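Local coordinates for protein aspartate-semialdehyde dehydrogenase (Vibrio cholerae, PDB 2QZ9) that catalyses the NADPH-dependent reductive dephosphorylation of L-aspartyl-4-phosphate to L-aspartate-semialdehyde, a step on the routes to lysine and methionine, at residues T133-V138 with H244-H249; D278-V283 with W310-N315; K215-T220 with V231-V236. One frame throughout, in Å; residues are numbered along the deposited sequence.

Interaction 1: T133-V138 with H244-H249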
ATOM      1  N   THR A 133      14.722   3.224   2.322  1.00 27.68           N
ATOM      2  CA  THR A 133      15.457   3.264   3.567  1.00 27.18           C
ATOM      3  C   THR A 133      15.751   4.714   3.994  1.00 26.35           C
ATOM      4  O   THR A 133      15.435   5.099   5.127  1.00 26.23           O
ATOM      5  CB  THR A 133      16.757   2.411   3.456  1.00 27.12           C
ATOM      6  OG1 THR A 133      16.397   1.070   3.093  1.00 27.44           O
ATOM      7  CG2 THR A 133      17.501   2.377   4.790  1.00 27.61           C
ATOM      8  N   ILE A 134      16.326   5.512   3.093  1.00 25.52           N
ATOM      9  CA  ILE A 134      16.586   6.945   3.373  1.00 24.74           C
ATOM     10  C   ILE A 134      15.388   7.639   4.031  1.00 25.10           C
ATOM     11  O   ILE A 134      15.513   8.186   5.117  1.00 25.28           O
ATOM     12  CB  ILE A 134      17.003   7.747   2.104  1.00 24.65           C
ATOM     13  CG1 ILE A 134      18.412   7.363   1.637  1.00 22.83           C
ATOM     14  CG2 ILE A 134      16.966   9.265   2.367  1.00 23.62           C
ATOM     15  CD1 ILE A 134      18.724   7.807   0.204  1.00 23.43           C
ATOM     16  N   GLN A 135      14.234   7.612   3.380  1.00 25.42           N
ATOM     17  CA  GLN A 135      13.071   8.359   3.887  1.00 26.06           C
ATOM     18  C   GLN A 135      12.519   7.812   5.186  1.00 26.23           C
ATOM     19  O   GLN A 135      12.033   8.579   6.019  1.00 26.80           O
ATOM     20  CB  GLN A 135      11.959   8.460   2.837  1.00 25.56           C
ATOM     21  CG  GLN A 135      11.247   7.151   2.482  1.00 25.58           C
ATOM     22  CD  GLN A 135      10.204   7.342   1.401  1.00 26.48           C
ATOM     23  OE1 GLN A 135      10.543   7.537   0.238  1.00 28.80           O
ATOM     24  NE2 GLN A 135       8.920   7.287   1.779  1.00 25.57           N
ATOM     25  N   MET A 136      12.574   6.494   5.353  1.00 26.71           N
ATOM     26  CA  MET A 136      12.107   5.862   6.583  1.00 27.75           C
ATOM     27  C   MET A 136      13.020   6.237   7.755  1.00 28.18           C
ATOM     28  O   MET A 136      12.537   6.531   8.844  1.00 28.50           O
ATOM     29  CB  MET A 136      12.047   4.335   6.438  1.00 27.55           C
ATOM     30  CG  MET A 136      11.578   3.627   7.699  1.00 27.00           C
ATOM     31  SD  MET A 136      11.368   1.863   7.488  1.00 29.23           S
ATOM     32  CE  MET A 136      13.065   1.253   7.495  1.00 24.96           C
ATOM     33  N   LEU A 137      14.329   6.224   7.521  1.00 28.26           N
ATOM     34  CA  LEU A 137      15.282   6.465   8.585  1.00 28.95           C
ATOM     35  C   LEU A 137      15.338   7.926   8.989  1.00 29.59           C
ATOM     36  O   LEU A 137      15.457   8.221  10.179  1.00 30.17           O
ATOM     37  CB  LEU A 137      16.664   5.927   8.229  1.00 28.72           C
ATOM     38  CG  LEU A 137      16.696   4.399   8.075  1.00 28.51           C
ATOM     39  CD1 LEU A 137      18.133   3.933   8.004  1.00 26.78           C
ATOM     40  CD2 LEU A 137      15.952   3.684   9.228  1.00 26.78           C
ATOM     41  N   VAL A 138      15.204   8.835   8.023  1.00 29.62           N
ATOM     42  CA  VAL A 138      15.078  10.269   8.351  1.00 29.61           C
ATOM     43  C   VAL A 138      13.880  10.490   9.295  1.00 30.09           C
ATOM     44  O   VAL A 138      14.016  11.149  10.330  1.00 30.28           O
ATOM     45  CB  VAL A 138      14.971  11.171   7.090  1.00 29.51           C
ATOM     46  CG1 VAL A 138      14.652  12.616   7.474  1.00 30.17           C
ATOM     47  CG2 VAL A 138      16.261  11.134   6.285  1.00 28.58           C
ATOM     48  N   HIS A 244       7.829   7.844  -3.329  1.00 28.87           N
ATOM     49  CA  HIS A 244       7.447   6.624  -2.619  1.00 27.95           C
ATOM     50  C   HIS A 244       6.756   7.012  -1.336  1.00 27.70           C
ATOM     51  O   HIS A 244       7.068   8.034  -0.755  1.00 27.45           O
ATOM     52  CB  HIS A 244       8.650   5.742  -2.285  1.00 27.33           C
ATOM     53  CG  HIS A 244       9.349   5.187  -3.482  1.00 26.55           C
ATOM     54  ND1 HIS A 244      10.648   4.718  -3.434  1.00 27.62           N
ATOM     55  CD2 HIS A 244       8.939   5.027  -4.758  1.00 23.73           C
ATOM     56  CE1 HIS A 244      10.999   4.281  -4.629  1.00 24.79           C
ATOM     57  NE2 HIS A 244       9.982   4.463  -5.452  1.00 26.96           N
ATOM     58  N   ALA A 245       5.817   6.180  -0.908  1.00 27.37           N
ATOM     59  CA  ALA A 245       5.146   6.356   0.365  1.00 26.91           C
ATOM     60  C   ALA A 245       5.327   5.079   1.177  1.00 26.54           C
ATOM     61  O   ALA A 245       5.462   3.997   0.613  1.00 26.55           O
ATOM     62  CB  ALA A 245       3.676   6.645   0.141  1.00 26.97           C
ATOM     63  N   GLU A 246       5.340   5.213   2.497  1.00 26.42           N
ATOM     64  CA  GLU A 246       5.482   4.066   3.386  1.00 26.68           C
ATOM     65  C   GLU A 246       4.545   4.186   4.569  1.00 26.50           C
ATOM     66  O   GLU A 246       4.402   5.236   5.182  1.00 25.35           O
ATOM     67  CB  GLU A 246       6.909   3.947   3.922  1.00 26.52           C
ATOM     68  CG  GLU A 246       7.958   3.656   2.868  1.00 28.57           C
ATOM     69  CD  GLU A 246       9.356   4.051   3.304  1.00 31.87           C
ATOM     70  OE1 GLU A 246       9.524   4.763   4.324  1.00 31.93           O
ATOM     71  OE2 GLU A 246      10.298   3.641   2.609  1.00 33.71           O
ATOM     72  N   ALA A 247       3.930   3.068   4.885  1.00 26.79           N
ATOM     73  CA  ALA A 247       3.195   2.924   6.108  1.00 27.48           C
ATOM     74  C   ALA A 247       4.115   2.287   7.152  1.00 27.17           C
ATOM     75  O   ALA A 247       4.501   1.122   7.014  1.00 27.47           O
ATOM     76  CB  ALA A 247       2.020   2.025   5.830  1.00 27.14           C
ATOM     77  N   VAL A 248       4.484   3.052   8.178  1.00 27.04           N
ATOM     78  CA  VAL A 248       5.477   2.600   9.165  1.00 26.88           C
ATOM     79  C   VAL A 248       4.824   2.413  10.536  1.00 27.27           C
ATOM     80  O   VAL A 248       4.249   3.349  11.091  1.00 26.70           O
ATOM     81  CB  VAL A 248       6.694   3.584   9.255  1.00 27.13           C
ATOM     82  CG1 VAL A 248       7.852   2.957  10.028  1.00 26.59           C
ATOM     83  CG2 VAL A 248       7.179   3.998   7.857  1.00 24.98           C
ATOM     84  N   HIS A 249       4.901   1.189  11.061  1.00 27.59           N
ATOM     85  CA  HIS A 249       4.320   0.844  12.358  1.00 28.49           C
ATOM     86  C   HIS A 249       5.476   0.398  13.282  1.00 29.51           C
ATOM     87  O   HIS A 249       5.990  -0.730  13.173  1.00 29.26           O
ATOM     88  CB  HIS A 249       3.299  -0.305  12.217  1.00 27.87           C
ATOM     89  CG  HIS A 249       2.095   0.014  11.370  1.00 28.65           C
ATOM     90  ND1 HIS A 249       1.082  -0.901  11.158  1.00 26.99           N
ATOM     91  CD2 HIS A 249       1.728   1.138  10.702  1.00 28.54           C
ATOM     92  CE1 HIS A 249       0.146  -0.356  10.401  1.00 29.28           C
ATOM     93  NE2 HIS A 249       0.517   0.878  10.106  1.00 30.58           N
TER
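Gln135 of helix 131-147 and Glu246 of strand 244-252 reach toward each other from opposite directions. They join a helix to the mixed sheet of the dimerisation domain, where the helix lies across one face. The axes of the two segments approach to 9.4 Å and run 48° apart. All the touching residues are buried.

Gln135 buries the largest area in this contact. Its CG is placed between the backbone N and the carbonyl carbon (chi1 68°), and the rest of the chain is extended toward the strand. There NE2 donates to the backbone O of His244 at 3.2 Å. The N-H points fairly straight at the oxygen, and the oxygen lies in the plane of the amide. The donor, however, sits well above the carbonyl plane of His244. OE1 of the same amide packs against CB of His244. The bond thus ties the helix to the main chain of His244, the probable proton acceptor of the active site. Its side chain turns away from this contact toward Cys131, the acyl-thioester nucleophile at the start of the same helix.

Glu246 lays its carboxylate beside the aliphatic part of Gln135, with OE1 3.5 Å from Gln135 CG. Amide and carboxylate planes are 44° apart. The carboxylate also packs against Met216 of helix 211-224.

Met136 crosses Glu246 at about a right angle. Its CG lies 4.4 Å from Val248 CG2, while its CB comes to 3.3 Å from Glu246 OE1.

Interaction 2: D278-V283 with W310-N315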
ATOM      1  N   ASP A 278      -4.720  16.394   7.725  1.00 36.82           N
ATOM      2  CA  ASP A 278      -3.834  16.622   6.592  1.00 37.44           C
ATOM      3  C   ASP A 278      -2.691  15.605   6.576  1.00 36.53           C
ATOM      4  O   ASP A 278      -2.232  15.150   7.623  1.00 36.67           O
ATOM      5  CB  ASP A 278      -3.332  18.069   6.548  1.00 37.95           C
ATOM      6  CG  ASP A 278      -3.125  18.565   5.126  1.00 41.04           C
ATOM      7  OD1 ASP A 278      -2.604  19.700   4.946  1.00 44.58           O
ATOM      8  OD2 ASP A 278      -3.491  17.818   4.181  1.00 43.71           O
ATOM      9  N   PHE A 279      -2.269  15.212   5.381  1.00 35.78           N
ATOM     10  CA  PHE A 279      -1.214  14.198   5.228  1.00 34.90           C
ATOM     11  C   PHE A 279      -0.581  14.385   3.862  1.00 34.46           C
ATOM     12  O   PHE A 279      -1.252  14.856   2.941  1.00 33.71           O
ATOM     13  CB  PHE A 279      -1.793  12.779   5.355  1.00 34.24           C
ATOM     14  CG  PHE A 279      -3.080  12.593   4.612  1.00 34.10           C
ATOM     15  CD1 PHE A 279      -3.075  12.247   3.263  1.00 34.26           C
ATOM     16  CD2 PHE A 279      -4.306  12.791   5.252  1.00 33.71           C
ATOM     17  CE1 PHE A 279      -4.274  12.088   2.561  1.00 35.11           C
ATOM     18  CE2 PHE A 279      -5.505  12.642   4.556  1.00 33.87           C
ATOM     19  CZ  PHE A 279      -5.495  12.290   3.215  1.00 33.11           C
ATOM     20  N   PRO A 280       0.708  14.005   3.714  1.00 34.33           N
ATOM     21  CA  PRO A 280       1.293  14.107   2.381  1.00 34.15           C
ATOM     22  C   PRO A 280       0.899  12.955   1.449  1.00 34.21           C
ATOM     23  O   PRO A 280       0.683  11.812   1.895  1.00 34.23           O
ATOM     24  CB  PRO A 280       2.805  14.085   2.662  1.00 34.49           C
ATOM     25  CG  PRO A 280       2.937  13.263   3.918  1.00 33.50           C
ATOM     26  CD  PRO A 280       1.680  13.514   4.717  1.00 34.10           C
ATOM     27  N   THR A 281       0.808  13.265   0.160  1.00 33.72           N
ATOM     28  CA  THR A 281       0.695  12.248  -0.867  1.00 33.93           C
ATOM     29  C   THR A 281       1.750  12.463  -1.936  1.00 34.11           C
ATOM     30  O   THR A 281       2.234  13.576  -2.133  1.00 34.45           O
ATOM     31  CB  THR A 281      -0.685  12.236  -1.548  1.00 34.32           C
ATOM     32  OG1 THR A 281      -0.878  13.478  -2.235  1.00 33.39           O
ATOM     33  CG2 THR A 281      -1.816  11.991  -0.521  1.00 33.07           C
ATOM     34  N   GLN A 282       2.091  11.382  -2.620  1.00 34.75           N
ATOM     35  CA  GLN A 282       3.036  11.393  -3.733  1.00 35.76           C
ATOM     36  C   GLN A 282       2.759  12.475  -4.806  1.00 36.84           C
ATOM     37  O   GLN A 282       3.602  13.338  -5.031  1.00 36.73           O
ATOM     38  CB  GLN A 282       3.089   9.995  -4.357  1.00 35.55           C
ATOM     39  CG  GLN A 282       3.758   8.940  -3.452  1.00 34.19           C
ATOM     40  CD  GLN A 282       3.153   7.560  -3.608  1.00 32.08           C
ATOM     41  OE1 GLN A 282       1.954   7.368  -3.379  1.00 32.06           O
ATOM     42  NE2 GLN A 282       3.974   6.587  -3.991  1.00 28.61           N
ATOM     43  N   VAL A 283       1.591  12.431  -5.452  1.00 37.86           N
ATOM     44  CA  VAL A 283       1.250  13.405  -6.507  1.00 39.10           C
ATOM     45  C   VAL A 283       1.189  14.834  -5.979  1.00 39.42           C
ATOM     46  O   VAL A 283       1.703  15.764  -6.608  1.00 39.93           O
ATOM     47  CB  VAL A 283      -0.106  13.094  -7.190  1.00 39.07           C
ATOM     48  CG1 VAL A 283      -0.630  14.327  -7.946  1.00 39.81           C
ATOM     49  CG2 VAL A 283       0.037  11.941  -8.127  1.00 39.76           C
ATOM     50  N   TRP A 310       3.002   7.807   8.415  1.00 23.87           N
ATOM     51  CA  TRP A 310       2.948   7.693   6.955  1.00 24.43           C
ATOM     52  C   TRP A 310       4.111   8.525   6.432  1.00 24.92           C
ATOM     53  O   TRP A 310       4.259   9.674   6.811  1.00 26.07           O
ATOM     54  CB  TRP A 310       1.595   8.215   6.443  1.00 23.49           C
ATOM     55  CG  TRP A 310       1.381   8.318   4.923  1.00 22.80           C
ATOM     56  CD1 TRP A 310       1.328   9.484   4.186  1.00 20.60           C
ATOM     57  CD2 TRP A 310       1.123   7.250   3.990  1.00 20.93           C
ATOM     58  NE1 TRP A 310       1.085   9.200   2.866  1.00 19.67           N
ATOM     59  CE2 TRP A 310       0.940   7.847   2.714  1.00 19.71           C
ATOM     60  CE3 TRP A 310       1.039   5.850   4.103  1.00 20.84           C
ATOM     61  CZ2 TRP A 310       0.709   7.097   1.557  1.00 20.47           C
ATOM     62  CZ3 TRP A 310       0.796   5.109   2.960  1.00 20.58           C
ATOM     63  CH2 TRP A 310       0.623   5.736   1.696  1.00 20.69           C
ATOM     64  N   VAL A 311       4.955   7.940   5.590  1.00 25.12           N
ATOM     65  CA  VAL A 311       6.195   8.615   5.175  1.00 25.29           C
ATOM     66  C   VAL A 311       6.263   8.741   3.645  1.00 25.16           C
ATOM     67  O   VAL A 311       6.071   7.769   2.925  1.00 24.36           O
ATOM     68  CB  VAL A 311       7.465   7.925   5.772  1.00 24.94           C
ATOM     69  CG1 VAL A 311       8.726   8.633   5.342  1.00 25.08           C
ATOM     70  CG2 VAL A 311       7.392   7.919   7.304  1.00 24.73           C
ATOM     71  N   VAL A 312       6.499   9.957   3.163  1.00 25.31           N
ATOM     72  CA  VAL A 312       6.546  10.201   1.726  1.00 25.98           C
ATOM     73  C   VAL A 312       7.815  10.976   1.359  1.00 26.53           C
ATOM     74  O   VAL A 312       8.226  11.874   2.099  1.00 25.58           O
ATOM     75  CB  VAL A 312       5.277  10.960   1.233  1.00 25.90           C
ATOM     76  CG1 VAL A 312       5.309  11.156  -0.269  1.00 26.46           C
ATOM     77  CG2 VAL A 312       4.008  10.173   1.598  1.00 26.61           C
ATOM     78  N   ALA A 313       8.426  10.614   0.222  1.00 26.99           N
ATOM     79  CA  ALA A 313       9.539  11.402  -0.341  1.00 27.88           C
ATOM     80  C   ALA A 313       9.620  11.263  -1.860  1.00 28.00           C
ATOM     81  O   ALA A 313       9.060  10.330  -2.431  1.00 28.39           O
ATOM     82  CB  ALA A 313      10.877  11.019   0.304  1.00 27.83           C
ATOM     83  N   ASP A 314      10.289  12.220  -2.503  1.00 28.23           N
ATOM     84  CA  ASP A 314      10.627  12.112  -3.917  1.00 28.50           C
ATOM     85  C   ASP A 314      11.862  11.222  -3.984  1.00 28.68           C
ATOM     86  O   ASP A 314      12.927  11.581  -3.480  1.00 29.10           O
ATOM     87  CB  ASP A 314      10.901  13.491  -4.530  1.00 27.95           C
ATOM     88  CG  ASP A 314      11.163  13.438  -6.040  1.00 29.44           C
ATOM     89  OD1 ASP A 314      10.828  14.419  -6.747  1.00 32.26           O
ATOM     90  OD2 ASP A 314      11.699  12.433  -6.543  1.00 29.57           O
ATOM     91  N   ASN A 315      11.693  10.060  -4.600  1.00 28.95           N
ATOM     92  CA  ASN A 315      12.707   9.004  -4.617  1.00 29.34           C
ATOM     93  C   ASN A 315      13.875   9.312  -5.551  1.00 29.41           C
ATOM     94  O   ASN A 315      14.919   8.665  -5.473  1.00 29.39           O
ATOM     95  CB  ASN A 315      12.068   7.667  -5.017  1.00 28.92           C
ATOM     96  CG  ASN A 315      11.274   7.772  -6.297  1.00 28.92           C
ATOM     97  OD1 ASN A 315      10.358   8.578  -6.387  1.00 30.04           O
ATOM     98  ND2 ASN A 315      11.626   6.977  -7.298  1.00 27.01           N
TER
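Residues 278-283 pass over strand 306-313 as an irregular segment, mostly loop, that turns into helix 282-286 at Gln282. The CA atoms of Pro280 and Val312 are 6.6 Å apart, the nearest pair between the two backbones. Trp310 and Val312 both point toward the loop, and Val311 between them points away, as expected in a strand. Thr281 is the N-cap residue of the short helix.

Trp310 brings the pyrrole edge of its indole to Pro280. CG is anti to the backbone N (chi1 174°), which carries the ring out from the strand. NE1 then donates to Pro280 O at 2.8 Å. The oxygen lies at the ring edge, close to the indole plane, and the donor is nearly along the C=O axis, although the N-H is bent to 139°. Pro280 CD also packs on Trp310 CD1 at 4.1 Å.

Val312 fills the next position. Its CG2 meets Pro280 CG at 4.0 Å, and its CG1 lies 4.2 Å from Gln282 CG. The amide end of Gln282 goes elsewhere, with NE2 bonded to Gly243 O. Cys197 and Pro199 of the second subunit pack on Gln282 and Trp310 respectively.

Both polar partners of the crossing bond belong to buried residues, so the indole N-H and the proline carbonyl satisfy each other. The bond helps to set the turn of the indole, which also meets Tyr157 edge-to-face, while apolar contacts of Pro280 and Val312 hold the loop against the sheet.

Interaction 3: K215-T220 with V231-V236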
ATOM      1  N   LYS A 215      16.876  -5.345   1.504  1.00 33.39           N
ATOM      2  CA  LYS A 215      17.657  -4.096   1.604  1.00 33.62           C
ATOM      3  C   LYS A 215      17.200  -3.143   2.695  1.00 33.17           C
ATOM      4  O   LYS A 215      18.030  -2.536   3.379  1.00 33.04           O
ATOM      5  CB  LYS A 215      17.665  -3.330   0.272  1.00 34.41           C
ATOM      6  CG  LYS A 215      18.492  -3.989  -0.818  1.00 36.58           C
ATOM      7  CD  LYS A 215      18.424  -3.160  -2.082  1.00 39.31           C
ATOM      8  CE  LYS A 215      19.076  -3.872  -3.244  1.00 41.39           C
ATOM      9  NZ  LYS A 215      18.329  -3.491  -4.493  1.00 44.13           N
ATOM     10  N   MET A 216      15.890  -2.972   2.859  1.00 32.51           N
ATOM     11  CA  MET A 216      15.422  -2.146   3.970  1.00 32.17           C
ATOM     12  C   MET A 216      15.891  -2.721   5.313  1.00 31.79           C
ATOM     13  O   MET A 216      16.260  -1.974   6.205  1.00 31.89           O
ATOM     14  CB  MET A 216      13.909  -1.947   3.937  1.00 32.07           C
ATOM     15  CG  MET A 216      13.410  -1.237   2.675  1.00 31.90           C
ATOM     16  SD  MET A 216      11.644  -0.890   2.753  1.00 33.81           S
ATOM     17  CE  MET A 216      11.586   0.436   3.968  1.00 30.76           C
ATOM     18  N   VAL A 217      15.867  -4.049   5.451  1.00 31.40           N
ATOM     19  CA  VAL A 217      16.418  -4.727   6.633  1.00 30.96           C
ATOM     20  C   VAL A 217      17.906  -4.414   6.850  1.00 30.85           C
ATOM     21  O   VAL A 217      18.272  -3.782   7.838  1.00 30.44           O
ATOM     22  CB  VAL A 217      16.202  -6.258   6.547  1.00 31.06           C
ATOM     23  CG1 VAL A 217      16.908  -6.979   7.701  1.00 31.09           C
ATOM     24  CG2 VAL A 217      14.719  -6.575   6.533  1.00 29.03           C
ATOM     25  N   TRP A 218      18.751  -4.827   5.909  1.00 31.51           N
ATOM     26  CA  TRP A 218      20.195  -4.715   6.077  1.00 32.18           C
ATOM     27  C   TRP A 218      20.675  -3.274   6.145  1.00 32.38           C
ATOM     28  O   TRP A 218      21.514  -2.932   6.972  1.00 32.60           O
ATOM     29  CB  TRP A 218      20.935  -5.400   4.936  1.00 33.10           C
ATOM     30  CG  TRP A 218      20.712  -6.861   4.781  1.00 33.82           C
ATOM     31  CD1 TRP A 218      20.574  -7.804   5.775  1.00 34.32           C
ATOM     32  CD2 TRP A 218      20.664  -7.570   3.541  1.00 34.49           C
ATOM     33  NE1 TRP A 218      20.413  -9.051   5.212  1.00 34.06           N
ATOM     34  CE2 TRP A 218      20.469  -8.932   3.845  1.00 33.88           C
ATOM     35  CE3 TRP A 218      20.760  -7.180   2.193  1.00 36.22           C
ATOM     36  CZ2 TRP A 218      20.360  -9.909   2.853  1.00 34.68           C
ATOM     37  CZ3 TRP A 218      20.651  -8.152   1.205  1.00 34.63           C
ATOM     38  CH2 TRP A 218      20.450  -9.501   1.544  1.00 34.52           C
ATOM     39  N   GLU A 219      20.151  -2.422   5.275  1.00 32.07           N
ATOM     40  CA  GLU A 219      20.598  -1.031   5.287  1.00 31.68           C
ATOM     41  C   GLU A 219      20.158  -0.305   6.541  1.00 31.26           C
ATOM     42  O   GLU A 219      20.892   0.544   7.051  1.00 31.35           O
ATOM     43  CB  GLU A 219      20.160  -0.295   4.032  1.00 31.62           C
ATOM     44  CG  GLU A 219      20.710  -0.911   2.767  1.00 31.40           C
ATOM     45  CD  GLU A 219      20.347  -0.119   1.537  1.00 32.63           C
ATOM     46  OE1 GLU A 219      20.152   1.106   1.649  1.00 33.22           O
ATOM     47  OE2 GLU A 219      20.252  -0.719   0.453  1.00 33.57           O
ATOM     48  N   THR A 220      18.983  -0.650   7.071  1.00 30.44           N
ATOM     49  CA  THR A 220      18.564  -0.073   8.358  1.00 30.03           C
ATOM     50  C   THR A 220      19.525  -0.414   9.507  1.00 30.10           C
ATOM     51  O   THR A 220      19.958   0.461  10.250  1.00 29.95           O
ATOM     52  CB  THR A 220      17.122  -0.478   8.719  1.00 30.13           C
ATOM     53  OG1 THR A 220      16.227   0.076   7.735  1.00 30.72           O
ATOM     54  CG2 THR A 220      16.740   0.012  10.131  1.00 28.99           C
ATOM     55  N   VAL A 231      13.355  -5.528  11.492  1.00 31.48           N
ATOM     56  CA  VAL A 231      12.709  -4.823  10.382  1.00 30.43           C
ATOM     57  C   VAL A 231      11.925  -5.839   9.567  1.00 29.71           C
ATOM     58  O   VAL A 231      12.484  -6.832   9.109  1.00 29.81           O
ATOM     59  CB  VAL A 231      13.729  -4.050   9.475  1.00 29.96           C
ATOM     60  CG1 VAL A 231      13.004  -3.196   8.435  1.00 29.84           C
ATOM     61  CG2 VAL A 231      14.668  -3.189  10.319  1.00 29.79           C
ATOM     62  N   ASN A 232      10.631  -5.578   9.386  1.00 28.60           N
ATOM     63  CA  ASN A 232       9.734  -6.509   8.689  1.00 28.01           C
ATOM     64  C   ASN A 232       9.006  -5.795   7.545  1.00 27.20           C
ATOM     65  O   ASN A 232       7.954  -5.203   7.757  1.00 27.04           O
ATOM     66  CB  ASN A 232       8.743  -7.089   9.698  1.00 27.60           C
ATOM     67  CG  ASN A 232       7.858  -8.166   9.116  1.00 28.84           C
ATOM     68  OD1 ASN A 232       6.784  -8.441   9.658  1.00 29.42           O
ATOM     69  ND2 ASN A 232       8.294  -8.790   8.019  1.00 25.66           N
ATOM     70  N   PRO A 233       9.593  -5.803   6.341  1.00 26.99           N
ATOM     71  CA  PRO A 233       8.986  -5.120   5.198  1.00 27.28           C
ATOM     72  C   PRO A 233       8.119  -5.979   4.269  1.00 27.17           C
ATOM     73  O   PRO A 233       8.360  -7.172   4.121  1.00 27.15           O
ATOM     74  CB  PRO A 233      10.213  -4.589   4.418  1.00 26.77           C
ATOM     75  CG  PRO A 233      11.449  -5.229   5.106  1.00 28.09           C
ATOM     76  CD  PRO A 233      10.910  -6.347   5.979  1.00 26.81           C
ATOM     77  N   THR A 234       7.097  -5.351   3.682  1.00 27.32           N
ATOM     78  CA  THR A 234       6.473  -5.813   2.442  1.00 27.40           C
ATOM     79  C   THR A 234       6.534  -4.631   1.472  1.00 27.75           C
ATOM     80  O   THR A 234       5.942  -3.577   1.731  1.00 27.05           O
ATOM     81  CB  THR A 234       4.989  -6.253   2.618  1.00 27.92           C
ATOM     82  OG1 THR A 234       4.905  -7.411   3.455  1.00 28.02           O
ATOM     83  CG2 THR A 234       4.337  -6.575   1.263  1.00 27.82           C
ATOM     84  N   CYS A 235       7.248  -4.810   0.361  1.00 27.81           N
ATOM     85  CA  CYS A 235       7.400  -3.764  -0.646  1.00 28.33           C
ATOM     86  C   CYS A 235       6.496  -4.001  -1.866  1.00 28.20           C
ATOM     87  O   CYS A 235       6.506  -5.080  -2.462  1.00 27.96           O
ATOM     88  CB  CYS A 235       8.869  -3.652  -1.063  1.00 28.73           C
ATOM     89  SG  CYS A 235       9.963  -3.186   0.312  1.00 31.63           S
ATOM     90  N   VAL A 236       5.712  -2.980  -2.218  1.00 28.52           N
ATOM     91  CA  VAL A 236       4.683  -3.088  -3.265  1.00 27.65           C
ATOM     92  C   VAL A 236       4.853  -1.985  -4.324  1.00 28.12           C
ATOM     93  O   VAL A 236       5.010  -0.819  -3.981  1.00 26.77           O
ATOM     94  CB  VAL A 236       3.240  -3.013  -2.658  1.00 27.71           C
ATOM     95  CG1 VAL A 236       2.168  -3.198  -3.737  1.00 25.86           C
ATOM     96  CG2 VAL A 236       3.041  -4.051  -1.513  1.00 26.89           C
TER
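Met216 O, which faces Val231 CG1 on the strand, is gripped by two donors from one residue of its own helix. Thr220 N gives it the usual helical bond at 3.1 Å. Thr220 OG1 adds a second at 2.6 Å, directed in the carbonyl plane. OG1 is anti to the carbonyl carbon of Thr220 (chi1 -64°), a setting that folds the hydroxyl back onto the helix. The same torsion sends CG2 toward the strand, where it meets Val231 CG2 at 3.8 Å. The threonine therefore satisfies its polar end within the helix and offers a methyl to the contact.

Val231 buries more area here than any other residue of the two segments. Beside its contact with Thr220, its CB lies 4.0 Å from Val217 CG2. That methyl touches both Val231 and Pro233. It lies 3.4 Å from Val231 O and reaches Pro233 CG at 3.8 Å, with the valine and proline side chains crossing at about a right angle.

Helix 211-224 leads through a short connection into strand 230-234, which is outermost in the six-stranded sheet of the dimerisation domain within this chain. The two segments run nearly antiparallel, 150° apart, with their axes 7.9 Å from each other. The helix thus packs back along the edge strand that follows it. Thr234, which points away from the helix, bonds through OG1 to His249 and Arg298 of the second subunit.

Met216 extends past Pro233 toward Cys235 and bends near its end. The two sulfurs, Met216 SD and Cys235 SG, lie 3.7 Å apart in apolar contact. Met136 of helix 131-147 touches both Met216 and Thr220. Cys235 also touches Gln158, a probable substrate-binding residue.

All three interactions reach the same mixed sheet of the dimerisation domain. Interaction 1 has its centre about 10 Å from that of each other contact, while the centres of interactions 2 and 3 are about 18 Å apart and the two do not touch. Along the chain, interaction 3 is nested inside the loop closed by interaction 1, and interaction 2 follows. Strands 244-252 and 306-313 are neighbours, joining interactions 1 and 2 through backbone pairing. Helices 131-147 and 211-224 pack together, joining 1 and 3 through Met136, Met216 and Thr220. All three contacts also touch the second subunit. Strand 244-252 carries both His244, the probable proton acceptor, and His249, which bonds to that subunit.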